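Local coordinates for protein carboxypeptidase 1 (Deinococcus radiodurans str. R1, PDB 5GIV) that probably removes amino acids one by one from the C-terminus of peptides, with broad specificity, as a zinc-dependent metallocarboxypeptidase of the M32 family, at residues N126-G129 and R130-Y134; V361-R364 and F365-R369; F205-E208 and R209-F213; A195-T198 and D199-G202. One frame throughout, in Å; residues are numbered along the deposited sequence.

Contact 1: residues N126-G129 and R130-Y134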
ATOM      1  N   ASN A 126      20.401 -24.679  -2.633  1.00 20.72           N
ATOM      2  CA  ASN A 126      21.266 -25.217  -3.677  1.00 20.74           C
ATOM      3  C   ASN A 126      20.639 -26.454  -4.328  1.00 20.75           C
ATOM      4  O   ASN A 126      21.287 -27.479  -4.563  1.00 20.73           O
ATOM      5  CB  ASN A 126      22.658 -25.522  -3.124  1.00 20.69           C
ATOM      6  CG  ASN A 126      23.643 -25.873  -4.215  1.00 20.71           C
ATOM      7  OD1 ASN A 126      23.631 -25.261  -5.285  1.00 20.77           O
ATOM      8  ND2 ASN A 126      24.522 -26.840  -3.947  1.00 20.69           N
ATOM      9  N   ASP A 127      19.354 -26.336  -4.643  1.00 23.13           N
ATOM     10  CA  ASP A 127      18.572 -27.433  -5.189  1.00 23.18           C
ATOM     11  C   ASP A 127      18.201 -27.097  -6.631  1.00 23.24           C
ATOM     12  O   ASP A 127      17.055 -26.770  -6.953  1.00 23.27           O
ATOM     13  CB  ASP A 127      17.331 -27.688  -4.307  1.00 23.20           C
ATOM     14  CG  ASP A 127      16.619 -28.990  -4.644  1.00 23.23           C
ATOM     15  OD1 ASP A 127      17.121 -29.757  -5.494  1.00 23.25           O
ATOM     16  OD2 ASP A 127      15.566 -29.253  -4.033  1.00 23.27           O
ATOM     17  N   PHE A 128      19.211 -27.124  -7.503  1.00 27.22           N
ATOM     18  CA  PHE A 128      18.944 -26.872  -8.912  1.00 27.29           C
ATOM     19  C   PHE A 128      18.181 -28.029  -9.537  1.00 27.35           C
ATOM     20  O   PHE A 128      17.349 -27.820 -10.426  1.00 27.42           O
ATOM     21  CB  PHE A 128      20.238 -26.619  -9.688  1.00 27.31           C
ATOM     22  CG  PHE A 128      20.010 -26.397 -11.161  1.00 27.39           C
ATOM     23  CD1 PHE A 128      19.576 -25.164 -11.629  1.00 27.41           C
ATOM     24  CD2 PHE A 128      20.210 -27.421 -12.074  1.00 27.45           C
ATOM     25  CE1 PHE A 128      19.354 -24.952 -12.974  1.00 27.48           C
ATOM     26  CE2 PHE A 128      19.990 -27.214 -13.429  1.00 27.52           C
ATOM     27  CZ  PHE A 128      19.560 -25.977 -13.876  1.00 27.53           C
ATOM     28  N   GLY A 129      18.465 -29.259  -9.099  1.00 27.57           N
ATOM     29  CA  GLY A 129      17.744 -30.405  -9.625  1.00 27.64           C
ATOM     30  C   GLY A 129      16.239 -30.286  -9.466  1.00 27.68           C
ATOM     31  O   GLY A 129      15.481 -30.778 -10.303  1.00 27.78           O
ATOM     32  N   ARG A 130      15.784 -29.614  -8.412  1.00 24.01           N
ATOM     33  CA  ARG A 130      14.348 -29.421  -8.248  1.00 24.06           C
ATOM     34  C   ARG A 130      13.779 -28.463  -9.287  1.00 24.11           C
ATOM     35  O   ARG A 130      12.636 -28.642  -9.728  1.00 24.19           O
ATOM     36  CB  ARG A 130      14.044 -28.912  -6.839  1.00 24.00           C
ATOM     37  CG  ARG A 130      12.587 -28.543  -6.582  1.00 24.07           C
ATOM     38  CD  ARG A 130      12.438 -27.973  -5.183  1.00 24.03           C
ATOM     39  NE  ARG A 130      11.091 -27.494  -4.873  1.00 24.10           N
ATOM     40  CZ  ARG A 130      10.777 -26.849  -3.749  1.00 24.08           C
ATOM     41  NH1 ARG A 130      11.712 -26.605  -2.834  1.00 24.00           N
ATOM     42  NH2 ARG A 130       9.535 -26.431  -3.542  1.00 24.15           N
ATOM     43  N   MET A 131      14.550 -27.446  -9.697  1.00 22.62           N
ATOM     44  CA  MET A 131      14.036 -26.470 -10.644  1.00 22.65           C
ATOM     45  C   MET A 131      14.088 -26.950 -12.090  1.00 22.72           C
ATOM     46  O   MET A 131      13.410 -26.365 -12.945  1.00 22.76           O
ATOM     47  CB  MET A 131      14.809 -25.155 -10.517  1.00 22.61           C
ATOM     48  CG  MET A 131      14.781 -24.558  -9.126  1.00 22.56           C
ATOM     49  SD  MET A 131      13.126 -24.498  -8.418  1.00 22.60           S
ATOM     50  CE  MET A 131      12.221 -23.558  -9.650  1.00 22.66           C
ATOM     51  N   VAL A 132      14.869 -27.994 -12.390  1.00 30.50           N
ATOM     52  CA  VAL A 132      15.013 -28.437 -13.779  1.00 30.59           C
ATOM     53  C   VAL A 132      13.659 -28.664 -14.445  1.00 30.70           C
ATOM     54  O   VAL A 132      13.438 -28.128 -15.540  1.00 30.75           O
ATOM     55  CB  VAL A 132      15.926 -29.664 -13.858  1.00 30.60           C
ATOM     56  CG1 VAL A 132      15.845 -30.278 -15.240  1.00 30.70           C
ATOM     57  CG2 VAL A 132      17.364 -29.281 -13.539  1.00 30.52           C
ATOM     58  N   PRO A 133      12.730 -29.432 -13.866  1.00 24.63           N
ATOM     59  CA  PRO A 133      11.408 -29.573 -14.511  1.00 24.73           C
ATOM     60  C   PRO A 133      10.672 -28.255 -14.710  1.00 24.72           C
ATOM     61  O   PRO A 133      10.042 -28.067 -15.756  1.00 24.79           O
ATOM     62  CB  PRO A 133      10.658 -30.526 -13.567  1.00 24.75           C
ATOM     63  CG  PRO A 133      11.425 -30.496 -12.282  1.00 24.65           C
ATOM     64  CD  PRO A 133      12.852 -30.278 -12.668  1.00 24.58           C
ATOM     65  N   TYR A 134      10.719 -27.340 -13.736  1.00 27.80           N
ATOM     66  CA  TYR A 134      10.085 -26.035 -13.925  1.00 27.80           C
ATOM     67  C   TYR A 134      10.693 -25.287 -15.107  1.00 27.79           C
ATOM     68  O   TYR A 134       9.972 -24.676 -15.906  1.00 27.83           O
ATOM     69  CB  TYR A 134      10.209 -25.186 -12.663  1.00 27.74           C
ATOM     70  CG  TYR A 134       9.347 -25.622 -11.502  1.00 27.76           C
ATOM     71  CD1 TYR A 134       8.060 -25.140 -11.356  1.00 27.83           C
ATOM     72  CD2 TYR A 134       9.831 -26.497 -10.542  1.00 27.73           C
ATOM     73  CE1 TYR A 134       7.272 -25.518 -10.281  1.00 27.88           C
ATOM     74  CE2 TYR A 134       9.050 -26.890  -9.469  1.00 27.76           C
ATOM     75  CZ  TYR A 134       7.769 -26.396  -9.342  1.00 27.85           C
ATOM     76  OH  TYR A 134       6.979 -26.778  -8.273  1.00 27.91           O
TER
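D127 and R130 meet at the start of helix 128-147, with their side chains crossing at about a right angle. D127 is the N-cap residue. Its OD1 accepts from R130 N at 3.2 Å, and the N-H comes from above the carboxylate plane, 63° out of it. CG of D127 stands anti to its own backbone N (chi1 -168°), which swings the carboxylate forward over the first turn. OD2 then lies against the aliphatic part of R130, 3.2 Å from R130 CB and 3.6 Å from R130 CD. The two charged groups do not join: OD2 of D127 is 4.8 Å from NH1 of R130, and their planes are 52° apart. R130 runs extended past the carboxylate, and its NH2 forms a salt bridge with E121 of helix 102-122.

F128 and V132 also cross at about a right angle. The touch is made by CE2 of F128 and CG2 of V132, 3.3 Å apart, with the methyl placed obliquely to the ring. Beyond this pair the ring packs on L381 and A382 of helix 381-393. The backbone is loosely bonded here: F128 O takes weak bonds from both M131 N (2.9 Å) and V132 N (3.2 Å).

With an alanine in place of D127, the R130 amide is likely to be left with little more than a weak backbone bond, and the first turn to fray. The carboxylate bonds to the backbone, and the guanidinium is probably only a distant attraction. Its negative charge beside the helix N-terminus is likely to be favourable to the helix dipole.

Contact 2: residues V361-R364 and F365-R369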
ATOM      1  N   VAL A 361      25.607 -10.216 -18.573  1.00 17.12           N
ATOM      2  CA  VAL A 361      24.485 -10.190 -19.507  1.00 17.14           C
ATOM      3  C   VAL A 361      24.776 -11.078 -20.708  1.00 17.13           C
ATOM      4  O   VAL A 361      23.922 -11.856 -21.150  1.00 17.15           O
ATOM      5  CB  VAL A 361      24.180  -8.741 -19.934  1.00 17.15           C
ATOM      6  CG1 VAL A 361      23.142  -8.703 -21.037  1.00 17.17           C
ATOM      7  CG2 VAL A 361      23.710  -7.932 -18.739  1.00 17.15           C
ATOM      8  N   ILE A 362      25.986 -10.961 -21.262  1.00 21.80           N
ATOM      9  CA  ILE A 362      26.381 -11.792 -22.396  1.00 21.89           C
ATOM     10  C   ILE A 362      26.283 -13.266 -22.033  1.00 21.82           C
ATOM     11  O   ILE A 362      25.773 -14.083 -22.808  1.00 21.84           O
ATOM     12  CB  ILE A 362      27.799 -11.430 -22.867  1.00 22.06           C
ATOM     13  CG1 ILE A 362      27.839  -9.981 -23.359  1.00 22.17           C
ATOM     14  CG2 ILE A 362      28.275 -12.428 -23.926  1.00 22.14           C
ATOM     15  CD1 ILE A 362      29.223  -9.491 -23.698  1.00 22.36           C
ATOM     16  N   THR A 363      26.798 -13.636 -20.860  1.00 19.60           N
ATOM     17  CA  THR A 363      26.681 -15.020 -20.421  1.00 19.52           C
ATOM     18  C   THR A 363      25.239 -15.510 -20.506  1.00 19.43           C
ATOM     19  O   THR A 363      24.956 -16.540 -21.125  1.00 19.43           O
ATOM     20  CB  THR A 363      27.204 -15.152 -18.992  1.00 19.43           C
ATOM     21  OG1 THR A 363      28.580 -14.766 -18.967  1.00 19.53           O
ATOM     22  CG2 THR A 363      27.061 -16.596 -18.495  1.00 19.34           C
ATOM     23  N   ARG A 364      24.310 -14.770 -19.890  1.00 17.14           N
ATOM     24  CA  ARG A 364      22.916 -15.201 -19.850  1.00 17.16           C
ATOM     25  C   ARG A 364      22.297 -15.236 -21.244  1.00 17.17           C
ATOM     26  O   ARG A 364      21.602 -16.197 -21.601  1.00 17.19           O
ATOM     27  CB  ARG A 364      22.119 -14.274 -18.938  1.00 17.18           C
ATOM     28  CG  ARG A 364      22.475 -14.401 -17.479  1.00 17.18           C
ATOM     29  CD  ARG A 364      22.325 -13.079 -16.732  1.00 17.18           C
ATOM     30  NE  ARG A 364      22.486 -13.271 -15.291  1.00 17.19           N
ATOM     31  CZ  ARG A 364      23.656 -13.486 -14.691  1.00 17.18           C
ATOM     32  NH1 ARG A 364      24.775 -13.552 -15.406  1.00 17.16           N
ATOM     33  NH2 ARG A 364      23.701 -13.662 -13.375  1.00 17.20           N
ATOM     34  N   PHE A 365      22.544 -14.200 -22.050  1.00 20.09           N
ATOM     35  CA  PHE A 365      21.962 -14.142 -23.387  1.00 20.14           C
ATOM     36  C   PHE A 365      22.380 -15.352 -24.217  1.00 20.20           C
ATOM     37  O   PHE A 365      21.548 -15.978 -24.885  1.00 20.20           O
ATOM     38  CB  PHE A 365      22.380 -12.838 -24.061  1.00 20.23           C
ATOM     39  CG  PHE A 365      21.848 -12.657 -25.455  1.00 20.30           C
ATOM     40  CD1 PHE A 365      20.585 -12.152 -25.665  1.00 20.24           C
ATOM     41  CD2 PHE A 365      22.631 -12.961 -26.557  1.00 20.43           C
ATOM     42  CE1 PHE A 365      20.103 -11.964 -26.943  1.00 20.28           C
ATOM     43  CE2 PHE A 365      22.154 -12.770 -27.845  1.00 20.49           C
ATOM     44  CZ  PHE A 365      20.892 -12.275 -28.038  1.00 20.41           C
ATOM     45  N   GLU A 366      23.668 -15.702 -24.180  1.00 32.90           N
ATOM     46  CA  GLU A 366      24.150 -16.811 -24.995  1.00 32.99           C
ATOM     47  C   GLU A 366      23.585 -18.146 -24.523  1.00 32.93           C
ATOM     48  O   GLU A 366      23.332 -19.034 -25.347  1.00 32.98           O
ATOM     49  CB  GLU A 366      25.679 -16.819 -25.005  1.00 33.08           C
ATOM     50  CG  GLU A 366      26.266 -15.692 -25.864  1.00 33.24           C
ATOM     51  CD  GLU A 366      27.785 -15.629 -25.850  1.00 33.39           C
ATOM     52  OE1 GLU A 366      28.424 -16.393 -25.083  1.00 33.36           O
ATOM     53  OE2 GLU A 366      28.348 -14.790 -26.593  1.00 33.53           O
ATOM     54  N   LEU A 367      23.342 -18.297 -23.215  1.00 26.28           N
ATOM     55  CA  LEU A 367      22.681 -19.501 -22.724  1.00 26.20           C
ATOM     56  C   LEU A 367      21.229 -19.542 -23.178  1.00 26.19           C
ATOM     57  O   LEU A 367      20.694 -20.616 -23.479  1.00 26.18           O
ATOM     58  CB  LEU A 367      22.772 -19.572 -21.195  1.00 26.09           C
ATOM     59  CG  LEU A 367      24.167 -19.772 -20.588  1.00 26.07           C
ATOM     60  CD1 LEU A 367      24.169 -19.455 -19.098  1.00 25.97           C
ATOM     61  CD2 LEU A 367      24.668 -21.200 -20.824  1.00 26.09           C
ATOM     62  N   GLU A 368      20.568 -18.380 -23.211  1.00 26.01           N
ATOM     63  CA  GLU A 368      19.223 -18.311 -23.771  1.00 25.99           C
ATOM     64  C   GLU A 368      19.228 -18.710 -25.241  1.00 26.09           C
ATOM     65  O   GLU A 368      18.354 -19.461 -25.696  1.00 26.10           O
ATOM     66  CB  GLU A 368      18.657 -16.903 -23.616  1.00 25.96           C
ATOM     67  CG  GLU A 368      18.288 -16.481 -22.211  1.00 25.87           C
ATOM     68  CD  GLU A 368      17.733 -15.061 -22.181  1.00 25.84           C
ATOM     69  OE1 GLU A 368      18.026 -14.286 -23.121  1.00 25.89           O
ATOM     70  OE2 GLU A 368      17.001 -14.725 -21.227  1.00 25.77           O
ATOM     71  N   ARG A 369      20.204 -18.209 -26.003  1.00 42.91           N
ATOM     72  CA  ARG A 369      20.289 -18.554 -27.416  1.00 43.03           C
ATOM     73  C   ARG A 369      20.411 -20.059 -27.598  1.00 43.06           C
ATOM     74  O   ARG A 369      19.692 -20.655 -28.408  1.00 43.10           O
ATOM     75  CB  ARG A 369      21.470 -17.837 -28.070  1.00 43.15           C
ATOM     76  CG  ARG A 369      21.477 -17.952 -29.584  1.00 43.30           C
ATOM     77  CD  ARG A 369      22.849 -17.705 -30.190  1.00 43.45           C
ATOM     78  NE  ARG A 369      23.289 -16.313 -30.093  1.00 43.50           N
ATOM     79  CZ  ARG A 369      22.743 -15.301 -30.767  1.00 43.55           C
ATOM     80  NH1 ARG A 369      21.710 -15.514 -31.582  1.00 43.53           N
ATOM     81  NH2 ARG A 369      23.226 -14.066 -30.626  1.00 43.60           N
TER
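F365 N bonds to V361 O at 2.9 Å, and the same i to i+4 pattern runs on through E366, L367 and E368, with N-H...O angles of 156° to 168°, as in a regular alpha-helix.

I362 and E366 lie side by side and point the same way. CG2 of I362 sits 3.6 Å from OE2 of E366, so a methyl flanks the end of the carboxylate. E366 CG is anti to the carbonyl carbon (chi1 -73°) and the chain beyond it is extended, which carries the acid along the isoleucine. OE2 also has a long, weak ion pair with R180.

T363 and L367 are likewise parallel neighbours one turn apart. Their methyls, T363 CG2 and L367 CD1, meet loosely at 4.1 Å. OG1 of T363 is turned to the backbone of the preceding turn, where it bonds to L359 O.

R364 and E368 do not pair their charges. CG of E368 rests 3.4 Å from R364 O, while the charged ends go to separate partners. R364 makes a salt bridge with D407 and a cation-pi contact with F419. E368 is held by S418 and W410.

This is a buried helix with side chains going to several neighbours, in keeping with the largely helical M32 fold. Helix 357-372 packs against helices 169-193, 381-393 and 420-439, and the V361 side chain is about 11 Å from the bound zinc ion, which is probably catalytic.

Contact 3: residues F205-E208 and R209-F213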
ATOM      1  N   PHE A 205      27.839   2.403   8.902  1.00 19.34           N
ATOM      2  CA  PHE A 205      27.057   3.565   8.500  1.00 19.40           C
ATOM      3  C   PHE A 205      25.600   3.323   8.872  1.00 19.42           C
ATOM      4  O   PHE A 205      24.948   2.441   8.298  1.00 19.38           O
ATOM      5  CB  PHE A 205      27.215   3.816   7.000  1.00 19.40           C
ATOM      6  CG  PHE A 205      28.596   4.290   6.601  1.00 19.40           C
ATOM      7  CD1 PHE A 205      29.710   3.479   6.791  1.00 19.34           C
ATOM      8  CD2 PHE A 205      28.772   5.524   6.000  1.00 19.46           C
ATOM      9  CE1 PHE A 205      30.976   3.909   6.422  1.00 19.35           C
ATOM     10  CE2 PHE A 205      30.041   5.958   5.620  1.00 19.48           C
ATOM     11  CZ  PHE A 205      31.140   5.147   5.830  1.00 19.41           C
ATOM     12  N   ALA A 206      25.086   4.100   9.827  1.00 22.15           N
ATOM     13  CA  ALA A 206      23.740   3.866  10.338  1.00 22.18           C
ATOM     14  C   ALA A 206      22.707   3.927   9.216  1.00 22.18           C
ATOM     15  O   ALA A 206      22.707   4.850   8.393  1.00 22.21           O
ATOM     16  CB  ALA A 206      23.405   4.887  11.417  1.00 22.28           C
ATOM     17  N   GLN A 207      21.785   2.959   9.228  1.00 25.30           N
ATOM     18  CA  GLN A 207      20.809   2.821   8.151  1.00 25.28           C
ATOM     19  C   GLN A 207      19.990   4.095   7.957  1.00 25.37           C
ATOM     20  O   GLN A 207      19.743   4.514   6.820  1.00 25.35           O
ATOM     21  CB  GLN A 207      19.884   1.642   8.446  1.00 25.25           C
ATOM     22  CG  GLN A 207      18.538   1.722   7.746  1.00 25.26           C
ATOM     23  CD  GLN A 207      17.719   0.449   7.893  1.00 25.23           C
ATOM     24  OE1 GLN A 207      18.217  -0.662   7.691  1.00 25.16           O
ATOM     25  NE2 GLN A 207      16.447   0.608   8.262  1.00 25.28           N
ATOM     26  N   GLU A 208      19.557   4.723   9.052  1.00 44.33           N
ATOM     27  CA  GLU A 208      18.696   5.898   8.937  1.00 44.41           C
ATOM     28  C   GLU A 208      19.415   7.060   8.254  1.00 44.40           C
ATOM     29  O   GLU A 208      18.821   7.778   7.441  1.00 44.41           O
ATOM     30  CB  GLU A 208      18.189   6.312  10.321  1.00 44.52           C
ATOM     31  CG  GLU A 208      17.143   7.406  10.280  1.00 44.63           C
ATOM     32  CD  GLU A 208      16.617   7.792  11.656  1.00 44.77           C
ATOM     33  OE1 GLU A 208      17.092   7.221  12.667  1.00 44.84           O
ATOM     34  OE2 GLU A 208      15.725   8.674  11.723  1.00 44.82           O
ATOM     35  N   ARG A 209      20.695   7.262   8.561  1.00 32.32           N
ATOM     36  CA  ARG A 209      21.433   8.326   7.893  1.00 32.35           C
ATOM     37  C   ARG A 209      21.621   8.048   6.408  1.00 32.29           C
ATOM     38  O   ARG A 209      21.532   8.969   5.587  1.00 32.31           O
ATOM     39  CB  ARG A 209      22.786   8.536   8.552  1.00 32.37           C
ATOM     40  CG  ARG A 209      22.715   9.324   9.817  1.00 32.46           C
ATOM     41  CD  ARG A 209      24.042   9.351  10.518  1.00 32.48           C
ATOM     42  NE  ARG A 209      23.967  10.308  11.606  1.00 32.57           N
ATOM     43  CZ  ARG A 209      23.684   9.994  12.860  1.00 32.63           C
ATOM     44  NH1 ARG A 209      23.451   8.725  13.195  1.00 32.59           N
ATOM     45  NH2 ARG A 209      23.620  10.963  13.774  1.00 32.71           N
ATOM     46  N   GLN A 210      21.860   6.786   6.041  1.00 21.45           N
ATOM     47  CA  GLN A 210      22.016   6.454   4.630  1.00 21.40           C
ATOM     48  C   GLN A 210      20.771   6.835   3.845  1.00 21.39           C
ATOM     49  O   GLN A 210      20.860   7.484   2.799  1.00 21.40           O
ATOM     50  CB  GLN A 210      22.323   4.965   4.464  1.00 21.31           C
ATOM     51  CG  GLN A 210      23.698   4.523   4.920  1.00 21.27           C
ATOM     52  CD  GLN A 210      24.013   3.118   4.434  1.00 21.19           C
ATOM     53  OE1 GLN A 210      23.800   2.794   3.264  1.00 21.16           O
ATOM     54  NE2 GLN A 210      24.524   2.282   5.323  1.00 21.14           N
ATOM     55  N   LEU A 211      19.594   6.464   4.351  1.00 17.71           N
ATOM     56  CA  LEU A 211      18.369   6.803   3.641  1.00 17.71           C
ATOM     57  C   LEU A 211      18.200   8.316   3.547  1.00 17.74           C
ATOM     58  O   LEU A 211      17.837   8.842   2.490  1.00 17.72           O
ATOM     59  CB  LEU A 211      17.162   6.170   4.333  1.00 17.70           C
ATOM     60  CG  LEU A 211      17.114   4.652   4.238  1.00 17.64           C
ATOM     61  CD1 LEU A 211      16.031   4.058   5.146  1.00 17.65           C
ATOM     62  CD2 LEU A 211      16.897   4.271   2.786  1.00 17.60           C
ATOM     63  N   ALA A 212      18.480   9.033   4.636  1.00 19.96           N
ATOM     64  CA  ALA A 212      18.317  10.483   4.620  1.00 19.98           C
ATOM     65  C   ALA A 212      19.230  11.114   3.583  1.00 19.99           C
ATOM     66  O   ALA A 212      18.808  11.974   2.805  1.00 19.96           O
ATOM     67  CB  ALA A 212      18.590  11.071   6.008  1.00 20.05           C
ATOM     68  N   PHE A 213      20.487  10.684   3.545  1.00 22.70           N
ATOM     69  CA  PHE A 213      21.404  11.219   2.552  1.00 22.72           C
ATOM     70  C   PHE A 213      20.929  10.901   1.137  1.00 22.66           C
ATOM     71  O   PHE A 213      20.927  11.772   0.257  1.00 22.66           O
ATOM     72  CB  PHE A 213      22.812  10.677   2.796  1.00 22.74           C
ATOM     73  CG  PHE A 213      23.790  11.066   1.727  1.00 22.78           C
ATOM     74  CD1 PHE A 213      24.472  12.271   1.802  1.00 22.84           C
ATOM     75  CD2 PHE A 213      24.027  10.234   0.649  1.00 22.74           C
ATOM     76  CE1 PHE A 213      25.369  12.638   0.817  1.00 22.88           C
ATOM     77  CE2 PHE A 213      24.929  10.595  -0.330  1.00 22.79           C
ATOM     78  CZ  PHE A 213      25.603  11.801  -0.244  1.00 22.86           C
TER
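F205 and Q210 meet at the N-terminus of helix 207-221, where A206 holds the N-cap position. In this first turn the backbone bonds are regular. Q210 N reaches A206 O at 3.2 Å, and the same i to i+4 pattern continues through L211 and A212.

Apolar contacts are few. Q207 CG and L211 CD1 touch loosely at 4.3 Å. A methyl also meets a charged group in a loose van der Waals contact: A206 CB is at the edge of the R209 guanidinium, near its plane, 4.2 Å from R209 NH1.

The ring of F205 turns away from the helix and meets that of F324. F205 and Q210 both touch P257, at the start of the helix 257-275 that carries the zinc-binding histidines.

The polar side-chain bond is made by Q210. Its chain runs extended back past the A206 carbonyl, with CG anti to the carbonyl carbon (chi1 -71°). NE2 donates to F205 O and also to K253 O, so two carbonyls grip one amide nitrogen and fix its rotation. The bond from Q210 NE2 to F205 O is 3.0 Å long, in the glutamine's amide plane but 44° out of the carbonyl plane.

Contact 4: residues A195-T198 and D199-G202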
ATOM      1  N   ALA A 195      43.598  -1.727  -6.558  1.00 20.13           N
ATOM      2  CA  ALA A 195      42.392  -0.994  -6.178  1.00 20.11           C
ATOM      3  C   ALA A 195      42.690   0.191  -5.265  1.00 20.07           C
ATOM      4  O   ALA A 195      43.644   0.171  -4.484  1.00 19.96           O
ATOM      5  CB  ALA A 195      41.399  -1.924  -5.470  1.00 19.99           C
ATOM      6  N   PRO A 196      41.840   1.208  -5.294  1.00 17.19           N
ATOM      7  CA  PRO A 196      41.980   2.309  -4.342  1.00 17.20           C
ATOM      8  C   PRO A 196      41.611   1.838  -2.944  1.00 17.23           C
ATOM      9  O   PRO A 196      41.046   0.762  -2.750  1.00 17.23           O
ATOM     10  CB  PRO A 196      40.989   3.349  -4.859  1.00 17.19           C
ATOM     11  CG  PRO A 196      39.916   2.513  -5.533  1.00 17.17           C
ATOM     12  CD  PRO A 196      40.648   1.348  -6.147  1.00 17.17           C
ATOM     13  N   ARG A 197      41.902   2.681  -1.959  1.00 18.97           N
ATOM     14  CA  ARG A 197      41.539   2.340  -0.594  1.00 18.86           C
ATOM     15  C   ARG A 197      40.024   2.266  -0.467  1.00 18.88           C
ATOM     16  O   ARG A 197      39.303   3.099  -1.016  1.00 18.97           O
ATOM     17  CB  ARG A 197      42.113   3.370   0.382  1.00 18.79           C
ATOM     18  CG  ARG A 197      41.769   3.072   1.834  1.00 18.69           C
ATOM     19  CD  ARG A 197      42.185   4.175   2.794  1.00 18.63           C
ATOM     20  NE  ARG A 197      41.713   3.878   4.139  1.00 18.56           N
ATOM     21  CZ  ARG A 197      41.537   4.781   5.096  1.00 18.54           C
ATOM     22  NH1 ARG A 197      41.808   6.067   4.868  1.00 18.56           N
ATOM     23  NH2 ARG A 197      41.078   4.399   6.281  1.00 18.50           N
ATOM     24  N   THR A 198      39.535   1.249   0.240  1.00 22.00           N
ATOM     25  CA  THR A 198      38.099   1.080   0.439  1.00 22.02           C
ATOM     26  C   THR A 198      37.700   0.768   1.876  1.00 21.94           C
ATOM     27  O   THR A 198      36.500   0.792   2.174  1.00 21.94           O
ATOM     28  CB  THR A 198      37.539  -0.039  -0.467  1.00 22.02           C
ATOM     29  OG1 THR A 198      38.204  -1.270  -0.170  1.00 21.93           O
ATOM     30  CG2 THR A 198      37.714   0.285  -1.952  1.00 22.11           C
ATOM     31  N   ASP A 199      38.650   0.505   2.777  1.00 21.55           N
ATOM     32  CA  ASP A 199      38.300  -0.016   4.099  1.00 21.49           C
ATOM     33  C   ASP A 199      37.407   0.933   4.890  1.00 21.51           C
ATOM     34  O   ASP A 199      36.642   0.483   5.747  1.00 21.47           O
ATOM     35  CB  ASP A 199      39.568  -0.304   4.903  1.00 21.42           C
ATOM     36  CG  ASP A 199      40.370   0.963   5.191  1.00 21.41           C
ATOM     37  OD1 ASP A 199      40.001   1.703   6.126  1.00 21.41           O
ATOM     38  OD2 ASP A 199      41.363   1.221   4.476  1.00 21.41           O
ATOM     39  N   PHE A 200      37.485   2.243   4.639  1.00 18.98           N
ATOM     40  CA  PHE A 200      36.660   3.168   5.409  1.00 19.01           C
ATOM     41  C   PHE A 200      35.177   2.964   5.138  1.00 19.06           C
ATOM     42  O   PHE A 200      34.347   3.398   5.944  1.00 19.08           O
ATOM     43  CB  PHE A 200      37.053   4.625   5.128  1.00 19.05           C
ATOM     44  CG  PHE A 200      37.037   4.982   3.680  1.00 19.13           C
ATOM     45  CD1 PHE A 200      35.872   5.426   3.077  1.00 19.20           C
ATOM     46  CD2 PHE A 200      38.184   4.875   2.920  1.00 19.12           C
ATOM     47  CE1 PHE A 200      35.850   5.739   1.744  1.00 19.27           C
ATOM     48  CE2 PHE A 200      38.174   5.191   1.594  1.00 19.21           C
ATOM     49  CZ  PHE A 200      37.007   5.624   0.997  1.00 19.30           C
ATOM     50  N   LEU A 201      34.825   2.329   4.017  1.00 17.38           N
ATOM     51  CA  LEU A 201      33.428   2.001   3.746  1.00 17.38           C
ATOM     52  C   LEU A 201      32.886   0.919   4.672  1.00 17.41           C
ATOM     53  O   LEU A 201      31.666   0.737   4.734  1.00 17.42           O
ATOM     54  CB  LEU A 201      33.267   1.564   2.289  1.00 17.34           C
ATOM     55  CG  LEU A 201      33.640   2.646   1.263  1.00 17.30           C
ATOM     56  CD1 LEU A 201      33.621   2.088  -0.165  1.00 17.27           C
ATOM     57  CD2 LEU A 201      32.735   3.860   1.400  1.00 17.30           C
ATOM     58  N   GLY A 202      33.745   0.216   5.402  1.00 17.59           N
ATOM     59  CA  GLY A 202      33.310  -0.828   6.305  1.00 17.54           C
ATOM     60  C   GLY A 202      33.232  -0.425   7.762  1.00 17.57           C
ATOM     61  O   GLY A 202      33.091  -1.301   8.626  1.00 17.59           O
TER
HETATM   62  O   HOH W   1      41.021  -0.612   1.650  1.00 23.00           O
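R197 grips D199 side-on with two nitrogens, one to each carboxylate oxygen. R197 NE meets D199 OD2 at 2.7 Å, nearly straight at 169°. NH2 of R197 reaches OD1 of D199 at 2.9 Å, on its syn lone pair. Both oxygens lie near the guanidinium plane, and the two flat groups are moderately twisted.

F200 comes over one face of the same guanidinium. Its CD2 is 3.9 Å from R197 NE, and the ring stands almost upright on that plane, at 81°.

The turn behind sets these groups. L201 N bonds to T198 O at 2.9 Å, which opens the 3-10 segment 199-201. D199 CG sits between its backbone N and carbonyl carbon (chi1 64°), which folds the acid back toward R197. A water takes the N-H of T198 and donates weakly to OD2 of D199. Farther out, F200 packs on M336 and A339 of helix 333-339, and L201 on P257.

Replacing R197 by a leucine would probably leave the D199 carboxylate without its charge mate and take away the group at the F200 ring edge. The D199 carboxylate probably eases the repulsion between R197 and nearby R203.

Overall arrangement
Contact 2 is the buried one, about 17 Å from the centre of the chain (centre to centre), while contacts 1, 3 and 4 lie 25 to 28 Å out and are partly buried. Contacts 1 and 3 both start a helix, one with a capping carboxylate and the other with a glutamine amide. Contact 2 is mid-helix, and its charged ends leave for other elements. Contact 4 is a loop turn and has the only salt bridge between its own segments. Contacts 3 and 4 touch, F205 CE1 to F200 O at 3.4 Å, and both pack on P257. Contacts 1 and 2 do not touch, yet both lean on helix 381-393.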